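Local coordinates for protein endo-beta-1,2-glucanase (Talaromyces funiculosus, PDB 6IMV) that hydrolyses beta-1,2-glucans at internal glycosidic linkages, as a fungal endo-acting glycoside hydrolase, at residues N55-D60 / D121-T126. Residues are numbered along the deposited sequence; the frame is centred on the assembly and turned at random.
Sequences NGMSYD and DTKLQT. With BGC (beta-D-glucopyranose), chain I.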
loop_
_atom_site.group_PDB
_atom_site.type_symbol
_atom_site.label_atom_id
_atom_site.label_comp_id
_atom_site.label_asym_id
_atom_site.label_seq_id
_atom_site.Cartn_x
_atom_site.Cartn_y
_atom_site.Cartn_z
ATOM N N ASN A 55 12.853 16.281 8.085
ATOM C CA ASN A 55 11.598 16.232 8.858
ATOM C C ASN A 55 11.058 14.793 8.971
ATOM O O ASN A 55 10.041 14.572 9.615
ATOM C CB ASN A 55 10.560 17.201 8.284
ATOM C CG ASN A 55 10.142 16.863 6.868
ATOM O OD1 ASN A 55 10.398 15.759 6.386
ATOM N ND2 ASN A 55 9.480 17.805 6.210
ATOM N N GLY A 56 11.740 13.829 8.350
ATOM C CA GLY A 56 11.394 12.413 8.451
ATOM C C GLY A 56 10.163 12.038 7.635
ATOM O O GLY A 56 9.627 10.956 7.818
ATOM N N MET A 57 9.725 12.918 6.730
ATOM C CA MET A 57 8.470 12.737 6.002
ATOM C C MET A 57 8.732 12.128 4.622
ATOM O O MET A 57 9.721 12.466 3.971
ATOM C CB MET A 57 7.747 14.077 5.824
ATOM C CG MET A 57 7.336 14.726 7.140
ATOM S SD MET A 57 6.193 13.706 8.107
ATOM C CE MET A 57 4.857 13.442 6.947
ATOM N N SER A 58 7.814 11.253 4.181
ATOM C CA SER A 58 7.859 10.674 2.847
ATOM C C SER A 58 7.606 11.766 1.804
ATOM O O SER A 58 6.905 12.741 2.069
ATOM C CB SER A 58 6.881 9.535 2.674
ATOM O OG SER A 58 5.539 9.979 2.738
ATOM N N TYR A 59 8.235 11.587 0.639
ATOM C CA TYR A 59 7.765 12.123 -0.631
ATOM C C TYR A 59 7.048 10.998 -1.373
ATOM O O TYR A 59 7.464 9.853 -1.247
ATOM C CB TYR A 59 8.934 12.583 -1.504
ATOM C CG TYR A 59 9.764 13.706 -0.945
ATOM C CD1 TYR A 59 9.203 14.949 -0.686
ATOM C CD2 TYR A 59 11.112 13.522 -0.671
ATOM C CE1 TYR A 59 9.968 15.979 -0.169
ATOM C CE2 TYR A 59 11.890 14.548 -0.159
ATOM C CZ TYR A 59 11.313 15.779 0.090
ATOM O OH TYR A 59 12.070 16.790 0.591
ATOM N N ASP A 60 6.050 11.335 -2.201
ATOM C CA ASP A 60 5.391 10.352 -3.050
ATOM C C ASP A 60 6.445 9.532 -3.807
ATOM O O ASP A 60 6.315 8.315 -3.952
ATOM C CB ASP A 60 4.431 11.016 -4.043
ATOM C CG ASP A 60 3.780 10.026 -5.001
ATOM O OD1 ASP A 60 3.233 9.025 -4.517
ATOM O OD2 ASP A 60 3.832 10.269 -6.222
ATOM N N ASP A 121 11.363 9.127 15.044
ATOM C CA ASP A 121 11.437 10.176 16.049
ATOM C C ASP A 121 11.288 11.539 15.369
ATOM O O ASP A 121 10.446 12.342 15.745
ATOM C CB ASP A 121 12.732 10.069 16.853
ATOM C CG ASP A 121 12.775 11.037 18.026
ATOM O OD1 ASP A 121 12.470 12.204 17.813
ATOM O OD2 ASP A 121 13.082 10.605 19.145
ATOM N N THR A 122 12.111 11.781 14.347
ATOM C CA THR A 122 12.041 13.016 13.557
ATOM C C THR A 122 10.630 13.183 12.979
ATOM O O THR A 122 10.065 14.271 13.039
ATOM C CB THR A 122 13.087 13.025 12.436
ATOM O OG1 THR A 122 14.357 12.768 13.029
ATOM C CG2 THR A 122 13.144 14.330 11.679
ATOM N N LYS A 123 10.079 12.092 12.430
ATOM C CA LYS A 123 8.758 12.104 11.772
ATOM C C LYS A 123 7.686 12.551 12.767
ATOM O O LYS A 123 6.882 13.415 12.431
ATOM C CB LYS A 123 8.407 10.726 11.202
ATOM C CG LYS A 123 7.016 10.605 10.586
ATOM C CD LYS A 123 6.633 9.182 10.219
ATOM C CE LYS A 123 7.464 8.589 9.097
ATOM N NZ LYS A 123 7.400 9.397 7.861
ATOM N N LEU A 124 7.689 11.967 13.976
ATOM C CA LEU A 124 6.680 12.279 14.986
ATOM C C LEU A 124 6.715 13.778 15.312
ATOM O O LEU A 124 5.669 14.408 15.434
ATOM C CB LEU A 124 6.915 11.456 16.257
ATOM C CG LEU A 124 5.887 11.698 17.370
ATOM C CD1 LEU A 124 4.457 11.521 16.859
ATOM C CD2 LEU A 124 6.133 10.783 18.548
ATOM N N GLN A 125 7.926 14.327 15.471
ATOM C CA GLN A 125 8.098 15.760 15.749
ATOM C C GLN A 125 7.344 16.576 14.680
ATOM O O GLN A 125 6.605 17.498 15.009
ATOM C CB GLN A 125 9.582 16.129 15.827
ATOM C CG GLN A 125 10.286 15.532 17.036
ATOM C CD GLN A 125 11.752 15.880 17.111
ATOM O OE1 GLN A 125 12.151 17.029 16.969
ATOM N NE2 GLN A 125 12.575 14.876 17.360
ATOM N N THR A 126 7.506 16.194 13.405
ATOM C CA THR A 126 6.881 16.878 12.276
ATOM C C THR A 126 5.351 16.744 12.328
ATOM O O THR A 126 4.631 17.738 12.102
ATOM C CB THR A 126 7.437 16.357 10.949
ATOM O OG1 THR A 126 8.865 16.470 11.010
ATOM C CG2 THR A 126 6.881 17.107 9.759
HETATM C C2 BGC I . -1.348 10.848 -7.589
HETATM C C3 BGC I . 0.093 10.660 -8.095
HETATM C C4 BGC I . 0.872 9.625 -7.258
HETATM C C5 BGC I . 0.023 8.359 -7.069
HETATM C C6 BGC I . 0.696 7.306 -6.184
HETATM C C1 BGC I . -2.032 9.500 -7.407
HETATM O O1 BGC I . -3.366 9.600 -6.902
HETATM O O2 BGC I . -2.078 11.583 -8.556
HETATM O O3 BGC I . 0.794 11.905 -8.094
HETATM O O4 BGC I . 2.139 9.298 -7.864
HETATM O O5 BGC I . -1.252 8.704 -6.515
HETATM O O6 BGC I . 0.831 7.827 -4.864
#
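G56 and K123 bring their CA atoms to 4.3 Å, where the bulged turn N55-M57 runs up against helix 112-133; G56 has a positive phi, and a side chain on it would collide with K123 N. G56 and M57 form a G1 beta bulge against strand 51-52, and N55 adds an Asx turn, its OD1 accepting M57 N from above the carbonyl plane.

Two carbonyls of the turn receive side-chain donors from the helix. T126 OG1 donates to N55 O at 2.6 Å, in the carbonyl plane and on a lone pair (C=O...donor angle 121°). K123 NZ reaches G56 O at 2.7 Å, also in plane but at a more open 150°. The lysine chain leaves with CG anti to the backbone N (chi1 176°), then bends at chi3 and chi4, which turns CE and NZ back toward G56 O. N55 O also receives a CA-H...O contact from K123 CA at 3.5 Å.

Methyl groups fill in around these bonds: T122 CG2 lies 3.4 Å from N55 C, and T126 CG2 touches M57 CG at 3.6 Å. The thioether of M57 crosses the lysine chain at about a right angle, M57 SD coming to 4.1 Å from K123 CG.

K123 NZ is also salt-bridged to E83 and hydrogen-bonded to Q86, both on helix 80-94; E83 in turn binds S58 OG. A methionine in place of K123 would probably leave G56 O without this donor and the E83 carboxylate without its lysine partner.

Farther along the strand, D60 accepts from O4 and O6 of a bound glucose through OD2 and OD1, respectively. The chemistry thus implies a buried ammonium, probably kept charged by E83, that ties the turn leading into this sugar-binding strand to two helices.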